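Local coordinates for protein Kinase A (Toxoplasma gondii, PDB 5J3U) that binds cyclic AMP through two tandem cyclic nucleotide-binding domains and, judging by its family, probably binds and inhibits the catalytic subunit of the kinase, at residues Glu65-Lys70 with Thr104-Cys109; Glu56-Val61 with Trp112-Asp117; Ala156-Thr161 with Ala236-Lys241. All blocks are in the same frame, centred on the assembly; numbering follows the deposited sequence.

Contact 1. Residues Glu65-Lys70 with Thr104-Cys109; sequences ELNCSK and TSVSAC. With CMP (adenosine-3',5'-cyclic-monophosphate), chain C.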
loop_
_atom_site.group_PDB
_atom_site.type_symbol
_atom_site.label_atom_id
_atom_site.label_comp_id
_atom_site.label_asym_id
_atom_site.label_seq_id
_atom_site.Cartn_x
_atom_site.Cartn_y
_atom_site.Cartn_z
ATOM N N GLU A 65 2.892 7.682 -17.378
ATOM C CA GLU A 65 4.159 7.276 -16.716
ATOM C C GLU A 65 5.092 8.465 -16.625
ATOM O O GLU A 65 5.074 9.330 -17.525
ATOM C CB GLU A 65 4.834 6.128 -17.491
ATOM C CG GLU A 65 4.197 4.765 -17.190
ATOM C CD GLU A 65 4.992 3.567 -17.716
ATOM O OE1 GLU A 65 5.931 3.752 -18.528
ATOM O OE2 GLU A 65 4.677 2.430 -17.298
ATOM N N LEU A 66 5.825 8.577 -15.515
ATOM C CA LEU A 66 6.794 9.665 -15.341
ATOM C C LEU A 66 8.083 9.093 -14.796
ATOM O O LEU A 66 8.065 8.080 -14.141
ATOM C CB LEU A 66 6.329 10.742 -14.382
ATOM C CG LEU A 66 4.966 11.368 -14.676
ATOM C CD1 LEU A 66 3.872 10.616 -13.916
ATOM C CD2 LEU A 66 4.904 12.832 -14.335
ATOM N N ASN A 67 9.208 9.743 -15.099
ATOM C CA ASN A 67 10.507 9.356 -14.562
ATOM C C ASN A 67 10.862 10.346 -13.501
ATOM O O ASN A 67 10.706 11.533 -13.716
ATOM C CB ASN A 67 11.597 9.436 -15.641
ATOM C CG ASN A 67 11.518 8.323 -16.639
ATOM O OD1 ASN A 67 10.808 7.344 -16.466
ATOM N ND2 ASN A 67 12.274 8.466 -17.693
ATOM N N CYS A 68 11.377 9.841 -12.384
ATOM C CA CYS A 68 11.962 10.654 -11.305
ATOM C C CYS A 68 13.477 10.491 -11.473
ATOM O O CYS A 68 13.972 9.331 -11.638
ATOM C CB CYS A 68 11.562 10.125 -9.938
ATOM S SG CYS A 68 9.758 10.056 -9.718
ATOM N N SER A 69 14.202 11.608 -11.440
ATOM C CA SER A 69 15.652 11.571 -11.643
ATOM C C SER A 69 16.407 12.510 -10.702
ATOM O O SER A 69 15.822 13.469 -10.157
ATOM C CB SER A 69 15.987 11.909 -13.080
ATOM O OG SER A 69 15.646 13.251 -13.295
ATOM N N LYS A 70 17.699 12.187 -10.488
ATOM C CA LYS A 70 18.590 13.042 -9.664
ATOM C C LYS A 70 19.782 13.514 -10.489
ATOM O O LYS A 70 20.381 12.728 -11.244
ATOM C CB LYS A 70 19.099 12.288 -8.454
ATOM C CG LYS A 70 18.031 12.037 -7.413
ATOM C CD LYS A 70 18.559 11.083 -6.353
ATOM C CE LYS A 70 17.914 11.285 -5.000
ATOM N NZ LYS A 70 18.692 10.589 -3.949
ATOM N N THR A 104 9.708 13.988 -14.684
ATOM C CA THR A 104 9.397 14.311 -16.058
ATOM C C THR A 104 8.463 13.283 -16.637
ATOM O O THR A 104 8.701 12.106 -16.512
ATOM C CB THR A 104 10.748 14.364 -16.865
ATOM O OG1 THR A 104 11.575 15.351 -16.263
ATOM C CG2 THR A 104 10.520 14.796 -18.296
ATOM N N SER A 105 7.418 13.708 -17.334
ATOM C CA SER A 105 6.523 12.726 -17.952
ATOM C C SER A 105 7.168 12.010 -19.103
ATOM O O SER A 105 7.908 12.633 -19.896
ATOM C CB SER A 105 5.249 13.402 -18.452
ATOM O OG SER A 105 5.541 14.497 -19.273
ATOM N N VAL A 106 6.885 10.720 -19.192
ATOM C CA VAL A 106 7.320 9.860 -20.300
ATOM C C VAL A 106 6.210 9.762 -21.375
ATOM O O VAL A 106 6.492 9.693 -22.573
ATOM C CB VAL A 106 7.707 8.463 -19.779
ATOM C CG1 VAL A 106 7.862 7.470 -20.924
ATOM C CG2 VAL A 106 8.999 8.532 -18.934
ATOM N N SER A 107 4.966 9.710 -20.929
ATOM C CA SER A 107 3.780 9.810 -21.776
ATOM C C SER A 107 2.938 10.962 -21.314
ATOM O O SER A 107 3.251 11.598 -20.287
ATOM C CB SER A 107 2.955 8.545 -21.661
ATOM O OG SER A 107 2.574 8.327 -20.317
ATOM N N ALA A 108 1.881 11.253 -22.083
ATOM C CA ALA A 108 0.804 12.147 -21.651
ATOM C C ALA A 108 0.304 11.557 -20.338
ATOM O O ALA A 108 0.232 10.326 -20.194
ATOM N N CYS A 109 0.065 12.417 -19.360
ATOM C CA CYS A 109 -0.417 12.003 -18.042
ATOM C C CYS A 109 -1.658 12.753 -17.604
ATOM O O CYS A 109 -1.856 13.895 -17.945
ATOM C CB CYS A 109 0.617 12.268 -16.941
ATOM S SG CYS A 109 2.141 11.319 -17.097
HETATM P P CMP C . 9.613 15.283 -3.743
HETATM O O1P CMP C . 11.069 15.343 -3.195
HETATM O O2P CMP C . 8.653 16.268 -3.132
HETATM O "O5'" CMP C . 9.818 15.612 -5.304
HETATM C "C5'" CMP C . 10.561 14.662 -6.069
HETATM C "C4'" CMP C . 9.876 13.318 -5.951
HETATM O "O4'" CMP C . 10.414 12.267 -6.696
HETATM C "C3'" CMP C . 9.829 12.840 -4.526
HETATM O "O3'" CMP C . 9.051 13.766 -3.767
HETATM C "C2'" CMP C . 9.278 11.469 -4.779
HETATM O "O2'" CMP C . 7.865 11.485 -4.862
HETATM C "C1'" CMP C . 9.885 11.076 -6.123
HETATM N N9 CMP C . 10.968 10.073 -5.991
HETATM C C8 CMP C . 10.908 8.805 -6.512
HETATM N N7 CMP C . 12.044 8.118 -6.184
HETATM C C5 CMP C . 12.788 8.902 -5.440
HETATM C C6 CMP C . 14.102 8.748 -4.772
HETATM N N6 CMP C . 14.802 7.591 -4.865
HETATM N N1 CMP C . 14.547 9.802 -4.090
HETATM C C2 CMP C . 13.870 10.977 -3.943
HETATM N N3 CMP C . 12.672 11.199 -4.542
HETATM C C4 CMP C . 12.100 10.210 -5.296
HETATM O O HOH W 1 13.203 13.216 -14.658
#
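Leu66 meets Cys109 and Ser105 on one face of this antiparallel pair, while Asn67 meets Val106 on the other. The methyl CD1 of Leu66 lies 3.7 Å from SG of Cys109, and its CG and CD2 rest against the backbone of Ser105, a small residue that lets the leucine settle close to the strand. Val106 presents CG2 to the amide of Asn67, 3.3 Å from its OD1. That methyl reaches the amide because it stands anti to the valine's carbonyl carbon (chi1 of Val106, to CG1, is 167°).

Behind these side chains, Asn67 and Thr104 exchange two backbone hydrogen bonds as a hydrogen-bonded pair. Past Ser105 the chain turns away, and Glu65 O takes Val106 N at 2.8 Å and, weakly, Ser107 N. Ser107 secures the same end: its OG accepts from Glu65 N at 3.0 Å and donates to Ala108 O, so one hydroxyl bonds to both segments. A water joins Asn67 O, Ser69 OG and Thr104 OG1, extending the polar side of the pairing.

Cys68 points away from residues 104-109, packing on Val103 and bringing SG 3.6 Å from C8 of the cyclic AMP; Lys70 brings CE to 3.8 Å from N1 of the adenine. Strand 66-72 thus forms part of the pocket wall in the beta-roll of this cyclic nucleotide-binding domain. It runs between strands 102-105 and 75-82, Leu66 and Cys68 both packing on Val82, while Ser105 OG hydrogen-bonds to backbone O of Glu43 and N of Thr46 in the turn after strand 38-42.

Contact 2. Residues Glu56-Val61 with Trp112-Asp117; sequences ECLYIV and WELGRD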
loop_
_atom_site.group_PDB
_atom_site.type_symbol
_atom_site.label_atom_id
_atom_site.label_comp_id
_atom_site.label_asym_id
_atom_site.label_seq_id
_atom_site.Cartn_x
_atom_site.Cartn_y
_atom_site.Cartn_z
ATOM N N GLU A 56 5.044 22.821 -3.176
ATOM C CA GLU A 56 3.786 23.268 -2.546
ATOM C C GLU A 56 2.620 22.378 -2.861
ATOM O O GLU A 56 1.516 22.709 -2.491
ATOM C CB GLU A 56 3.440 24.728 -2.884
ATOM C CG GLU A 56 4.545 25.749 -2.629
ATOM C CD GLU A 56 5.061 25.812 -1.191
ATOM O OE1 GLU A 56 4.381 25.411 -0.220
ATOM O OE2 GLU A 56 6.198 26.286 -1.024
ATOM N N CYS A 57 2.867 21.255 -3.510
ATOM C CA CYS A 57 1.835 20.282 -3.768
ATOM C C CYS A 57 2.429 18.892 -3.982
ATOM O O CYS A 57 3.657 18.741 -4.135
ATOM C CB CYS A 57 1.063 20.709 -4.995
ATOM S SG CYS A 57 2.072 20.794 -6.470
ATOM N N LEU A 58 1.550 17.892 -4.020
ATOM C CA LEU A 58 1.889 16.559 -4.441
ATOM C C LEU A 58 0.924 16.150 -5.512
ATOM O O LEU A 58 -0.062 16.850 -5.748
ATOM C CB LEU A 58 1.886 15.620 -3.252
ATOM C CG LEU A 58 0.555 15.310 -2.535
ATOM C CD1 LEU A 58 -0.337 14.421 -3.390
ATOM C CD2 LEU A 58 0.836 14.597 -1.218
ATOM N N TYR A 59 1.242 15.069 -6.193
ATOM C CA TYR A 59 0.416 14.524 -7.252
ATOM C C TYR A 59 0.148 13.052 -7.076
ATOM O O TYR A 59 0.975 12.314 -6.546
ATOM C CB TYR A 59 1.164 14.671 -8.588
ATOM C CG TYR A 59 1.516 16.093 -8.909
ATOM C CD1 TYR A 59 0.602 16.927 -9.576
ATOM C CD2 TYR A 59 2.730 16.621 -8.527
ATOM C CE1 TYR A 59 0.910 18.225 -9.865
ATOM C CE2 TYR A 59 3.051 17.925 -8.834
ATOM C CZ TYR A 59 2.133 18.715 -9.491
ATOM O OH TYR A 59 2.460 20.005 -9.760
ATOM N N ILE A 60 -0.985 12.604 -7.624
ATOM C CA ILE A 60 -1.211 11.198 -7.822
ATOM C C ILE A 60 -1.579 10.930 -9.280
ATOM O O ILE A 60 -2.244 11.733 -9.935
ATOM C CB ILE A 60 -2.231 10.657 -6.793
ATOM C CG1 ILE A 60 -2.307 9.131 -6.892
ATOM C CG2 ILE A 60 -3.599 11.266 -7.019
ATOM C CD1 ILE A 60 -2.880 8.429 -5.666
ATOM N N VAL A 61 -1.130 9.810 -9.809
ATOM C CA VAL A 61 -1.267 9.539 -11.211
ATOM C C VAL A 61 -2.545 8.768 -11.462
ATOM O O VAL A 61 -2.693 7.702 -10.958
ATOM C CB VAL A 61 -0.075 8.701 -11.743
ATOM C CG1 VAL A 61 -0.215 8.396 -13.225
ATOM C CG2 VAL A 61 1.227 9.421 -11.502
ATOM N N TRP A 112 -3.763 14.271 -10.528
ATOM C CA TRP A 112 -4.558 15.022 -9.598
ATOM C C TRP A 112 -3.598 15.622 -8.622
ATOM O O TRP A 112 -2.728 14.947 -8.102
ATOM C CB TRP A 112 -5.539 14.132 -8.879
ATOM C CG TRP A 112 -6.516 13.533 -9.800
ATOM C CD1 TRP A 112 -6.440 12.338 -10.434
ATOM C CD2 TRP A 112 -7.714 14.157 -10.246
ATOM N NE1 TRP A 112 -7.531 12.162 -11.251
ATOM C CE2 TRP A 112 -8.343 13.259 -11.130
ATOM C CE3 TRP A 112 -8.332 15.379 -9.956
ATOM C CZ2 TRP A 112 -9.575 13.536 -11.719
ATOM C CZ3 TRP A 112 -9.539 15.638 -10.532
ATOM C CH2 TRP A 112 -10.129 14.730 -11.434
ATOM N N GLU A 113 -3.763 16.886 -8.388
ATOM C CA GLU A 113 -2.863 17.701 -7.589
ATOM C C GLU A 113 -3.493 18.059 -6.230
ATOM O O GLU A 113 -4.642 18.494 -6.198
ATOM C CB GLU A 113 -2.561 18.972 -8.390
ATOM C CG GLU A 113 -1.720 19.999 -7.642
ATOM C CD GLU A 113 -1.416 21.253 -8.458
ATOM O OE1 GLU A 113 -1.281 21.156 -9.678
ATOM O OE2 GLU A 113 -1.321 22.336 -7.852
ATOM N N LEU A 114 -2.739 17.918 -5.130
ATOM C CA LEU A 114 -3.164 18.280 -3.804
ATOM C C LEU A 114 -2.232 19.312 -3.217
ATOM O O LEU A 114 -0.986 19.096 -3.131
ATOM C CB LEU A 114 -3.139 17.050 -2.867
ATOM C CG LEU A 114 -3.617 17.278 -1.417
ATOM C CD1 LEU A 114 -5.083 17.689 -1.327
ATOM C CD2 LEU A 114 -3.436 16.025 -0.591
ATOM N N GLY A 115 -2.799 20.414 -2.736
ATOM C CA GLY A 115 -1.997 21.471 -2.116
ATOM C C GLY A 115 -1.470 21.153 -0.733
ATOM O O GLY A 115 -2.016 20.329 0.002
ATOM N N ARG A 116 -0.345 21.773 -0.418
ATOM C CA ARG A 116 0.329 21.597 0.857
ATOM C C ARG A 116 -0.575 21.902 2.061
ATOM O O ARG A 116 -0.510 21.196 3.079
ATOM C CB ARG A 116 1.583 22.482 0.911
ATOM C CG ARG A 116 2.262 22.508 2.260
ATOM C CD ARG A 116 3.432 23.466 2.281
ATOM N NE ARG A 116 4.600 22.943 1.585
ATOM C CZ ARG A 116 5.517 22.113 2.100
ATOM N NH1 ARG A 116 5.392 21.624 3.334
ATOM N NH2 ARG A 116 6.580 21.749 1.357
ATOM N N ASP A 117 -1.397 22.956 1.969
ATOM C CA ASP A 117 -2.229 23.317 3.111
ATOM C C ASP A 117 -3.253 22.215 3.434
ATOM O O ASP A 117 -3.431 21.827 4.604
ATOM C CB ASP A 117 -2.903 24.689 2.944
ATOM C CG ASP A 117 -1.901 25.869 3.045
ATOM O OD1 ASP A 117 -0.781 25.726 3.612
ATOM O OD2 ASP A 117 -2.267 26.958 2.553
#
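Tyr59 brings CD1 and CE1 of its ring beside CB of Glu113, CE1 at 3.8 Å. The two side chains run the same way, and Glu113, extended with CG anti to its backbone N (chi1 175°), carries its carboxylate past the ring at 72° to the ring plane. Cys57 follows on the same face, its CB 3.9 Å from Glu113 CG; a small thiol suits this place beside the long acid. On the other face Leu58 sets CD1 against CB of Leu114 at 3.9 Å, and Ile60 sets CG2 against CB of Trp112. Two hydrogen-bonded pairs, Leu58 with Leu114 and Ile60 with Trp112, hold the strands in antiparallel register. They are the two inner strands of one four-stranded sheet of the beta-roll of the cyclic nucleotide-binding domain, and Leu58 and Leu114 both pack on Phe119 of helix 116-138, which follows directly. Gly115 is the N-cap residue of that helix. Arg116 N donates to Glu56 O at 2.9 Å, from well above the carbonyl plane, and NE of Arg116 meets Glu56 OE1 in a salt bridge of 3.1 Å whose hydrogen bond is weak. The guanidinium's firmer grip is through NH2, on the carbonyls of Gly55 and Ala92.

Contact 3. Residues Ala156-Thr161 with Ala236-Lys241; sequences ADALRT and ACLERK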
loop_
_atom_site.group_PDB
_atom_site.type_symbol
_atom_site.label_atom_id
_atom_site.label_comp_id
_atom_site.label_asym_id
_atom_site.label_seq_id
_atom_site.Cartn_x
_atom_site.Cartn_y
_atom_site.Cartn_z
ATOM N N ALA A 156 6.818 -1.777 7.013
ATOM C CA ALA A 156 5.791 -0.888 7.584
ATOM C C ALA A 156 5.317 0.171 6.565
ATOM O O ALA A 156 4.109 0.449 6.470
ATOM C CB ALA A 156 6.289 -0.222 8.896
ATOM N N ASP A 157 6.262 0.718 5.811
ATOM C CA ASP A 157 6.014 1.698 4.742
ATOM C C ASP A 157 5.230 1.154 3.552
ATOM O O ASP A 157 4.673 1.918 2.809
ATOM C CB ASP A 157 7.340 2.224 4.184
ATOM C CG ASP A 157 8.045 3.206 5.126
ATOM O OD1 ASP A 157 7.422 3.675 6.098
ATOM O OD2 ASP A 157 9.260 3.460 4.923
ATOM N N ALA A 158 5.175 -0.164 3.374
ATOM C CA ALA A 158 4.415 -0.832 2.299
ATOM C C ALA A 158 3.078 -1.513 2.743
ATOM O O ALA A 158 2.459 -2.299 1.956
ATOM C CB ALA A 158 5.308 -1.876 1.679
ATOM N N LEU A 159 2.656 -1.291 3.975
ATOM C CA LEU A 159 1.402 -1.872 4.485
ATOM C C LEU A 159 0.172 -1.013 4.229
ATOM O O LEU A 159 0.262 0.223 4.267
ATOM C CB LEU A 159 1.505 -2.105 5.982
ATOM C CG LEU A 159 2.513 -3.144 6.423
ATOM C CD1 LEU A 159 2.525 -3.325 7.908
ATOM C CD2 LEU A 159 2.262 -4.504 5.775
ATOM N N ARG A 160 -0.949 -1.679 3.953
ATOM C CA ARG A 160 -2.293 -1.083 3.942
ATOM C C ARG A 160 -3.147 -1.809 4.951
ATOM O O ARG A 160 -2.714 -2.850 5.443
ATOM C CB ARG A 160 -2.924 -1.157 2.562
ATOM C CG ARG A 160 -2.134 -0.426 1.504
ATOM C CD ARG A 160 -2.721 -0.756 0.145
ATOM N NE ARG A 160 -2.079 -0.087 -0.961
ATOM C CZ ARG A 160 -0.986 -0.498 -1.606
ATOM N NH1 ARG A 160 -0.302 -1.593 -1.240
ATOM N NH2 ARG A 160 -0.533 0.249 -2.619
ATOM N N THR A 161 -4.232 -1.199 5.392
ATOM C CA THR A 161 -5.134 -1.820 6.389
ATOM C C THR A 161 -6.465 -2.056 5.759
ATOM O O THR A 161 -6.953 -1.197 5.021
ATOM C CB THR A 161 -5.276 -0.958 7.648
ATOM O OG1 THR A 161 -4.005 -0.982 8.323
ATOM C CG2 THR A 161 -6.323 -1.473 8.582
ATOM N N ALA A 236 -3.438 -5.979 8.368
ATOM C CA ALA A 236 -2.371 -5.340 7.606
ATOM C C ALA A 236 -2.114 -6.189 6.372
ATOM O O ALA A 236 -2.003 -7.451 6.476
ATOM C CB ALA A 236 -1.121 -5.195 8.454
ATOM N N CYS A 237 -1.857 -5.514 5.250
ATOM C CA CYS A 237 -1.821 -6.162 3.920
ATOM C C CYS A 237 -0.545 -5.731 3.213
ATOM O O CYS A 237 -0.283 -4.532 3.143
ATOM C CB CYS A 237 -3.007 -5.695 3.075
ATOM S SG CYS A 237 -4.602 -5.868 3.881
ATOM N N LEU A 238 0.216 -6.694 2.718
ATOM C CA LEU A 238 1.463 -6.486 1.971
ATOM C C LEU A 238 1.343 -7.170 0.599
ATOM O O LEU A 238 1.116 -8.378 0.518
ATOM C CB LEU A 238 2.603 -7.111 2.722
ATOM C CG LEU A 238 4.029 -6.845 2.276
ATOM C CD1 LEU A 238 4.375 -5.373 2.465
ATOM C CD2 LEU A 238 5.018 -7.739 2.985
ATOM N N GLU A 239 1.452 -6.393 -0.467
ATOM C CA GLU A 239 1.349 -6.913 -1.839
ATOM C C GLU A 239 2.518 -7.776 -2.208
ATOM O O GLU A 239 3.580 -7.628 -1.695
ATOM C CB GLU A 239 1.288 -5.780 -2.855
ATOM C CG GLU A 239 0.005 -5.008 -2.822
ATOM C CD GLU A 239 -0.072 -3.986 -3.940
ATOM O OE1 GLU A 239 0.961 -3.361 -4.238
ATOM O OE2 GLU A 239 -1.165 -3.789 -4.502
ATOM N N ARG A 240 2.277 -8.708 -3.133
ATOM C CA ARG A 240 3.263 -9.687 -3.588
ATOM C C ARG A 240 4.638 -9.130 -3.918
ATOM O O ARG A 240 5.685 -9.635 -3.442
ATOM C CB ARG A 240 2.680 -10.350 -4.859
ATOM C CG ARG A 240 3.647 -11.248 -5.598
ATOM C CD ARG A 240 2.982 -11.811 -6.845
ATOM N NE ARG A 240 2.067 -12.890 -6.494
ATOM C CZ ARG A 240 2.440 -14.122 -6.185
ATOM N NH1 ARG A 240 3.708 -14.463 -6.175
ATOM N NH2 ARG A 240 1.524 -15.024 -5.869
ATOM N N LYS A 241 4.643 -8.041 -4.687
ATOM C CA LYS A 241 5.896 -7.446 -5.095
ATOM C C LYS A 241 6.690 -6.945 -3.881
ATOM O O LYS A 241 7.876 -7.161 -3.818
ATOM C CB LYS A 241 5.692 -6.309 -6.085
ATOM C CG LYS A 241 6.998 -5.876 -6.713
ATOM C CD LYS A 241 6.758 -4.967 -7.903
ATOM C CE LYS A 241 6.227 -5.716 -9.114
ATOM N NZ LYS A 241 6.399 -4.887 -10.346
HETATM O O HOH W 2 2.391 -3.615 -0.365
HETATM O O HOH W 3 -0.739 -3.507 0.558
HETATM O O HOH W 4 2.393 -2.179 -2.650
#
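Leu238 pushes its CD1 methyl into the shallow hollow made by Ala158, 3.7 Å from the CB of that alanine and equally near its carbonyl oxygen. The leucine reaches it with CG anti to its backbone N (chi1 -170°), and Ala158 carries only a methyl, so the branch comes close to the backbone. Leu159 packs next along the same face with its forked end: CD2 lies 4.0 Å from both CB and CD1 of Leu238, while CD1 sits over the CB of Ala236 at 4.1 Å. Small and branched residues therefore fit as hollows and bumps, two alanines receiving two leucines.

The backbones are joined by Arg160 and Cys237, whose N-H groups each bond to the other's carbonyl; Arg160 N reaches Cys237 O at 3.0 Å and Cys237 N reaches Arg160 O at 2.8 Å. This antiparallel pair belongs to the beta-roll of the second cyclic nucleotide-binding domain, with 159-165 at the sheet's edge and 232-239 inside. Strand 159-165 follows helix 149-157, and Leu159 packs on Tyr134 of helix 116-138, bringing that long helix against this edge.

On the face of Cys237, Arg160 stretches out, extended from CG to NE, to bring NH1 near Glu239, the N-cap residue of helix 240-246. NH1 of Arg160 and OE1 of Glu239 form only a long ion pair, at 3.7 Å. A water at the guanidinium edge, in its plane, links NH1 to Cys237 O. Another spans Ala158 O and Glu239 N. NE of Arg160 is held by Gln18 O, beyond both strands.

In the fold
Contacts 1 and 2 belong to the first cyclic nucleotide-binding domain and touch through Leu66 CD1 and Val61 CG2, 3.8 Å apart, though their centres are about 16 Å apart. Consecutive strands connect them: 57-61 leads to 66-72 and 102-105 to 109-115, so contact 1 is nested inside the loop closed by contact 2, each in its own four-stranded antiparallel sheet of the roll. Contact 3 comes later in the chain, in the second domain, its centre about 25 Å from that of contact 1 and 23 Å from that of contact 2. Helix 116-138, which starts at contact 2, leads on to helix 149-157 at contact 3, tying together two domains that each hold a cyclic AMP.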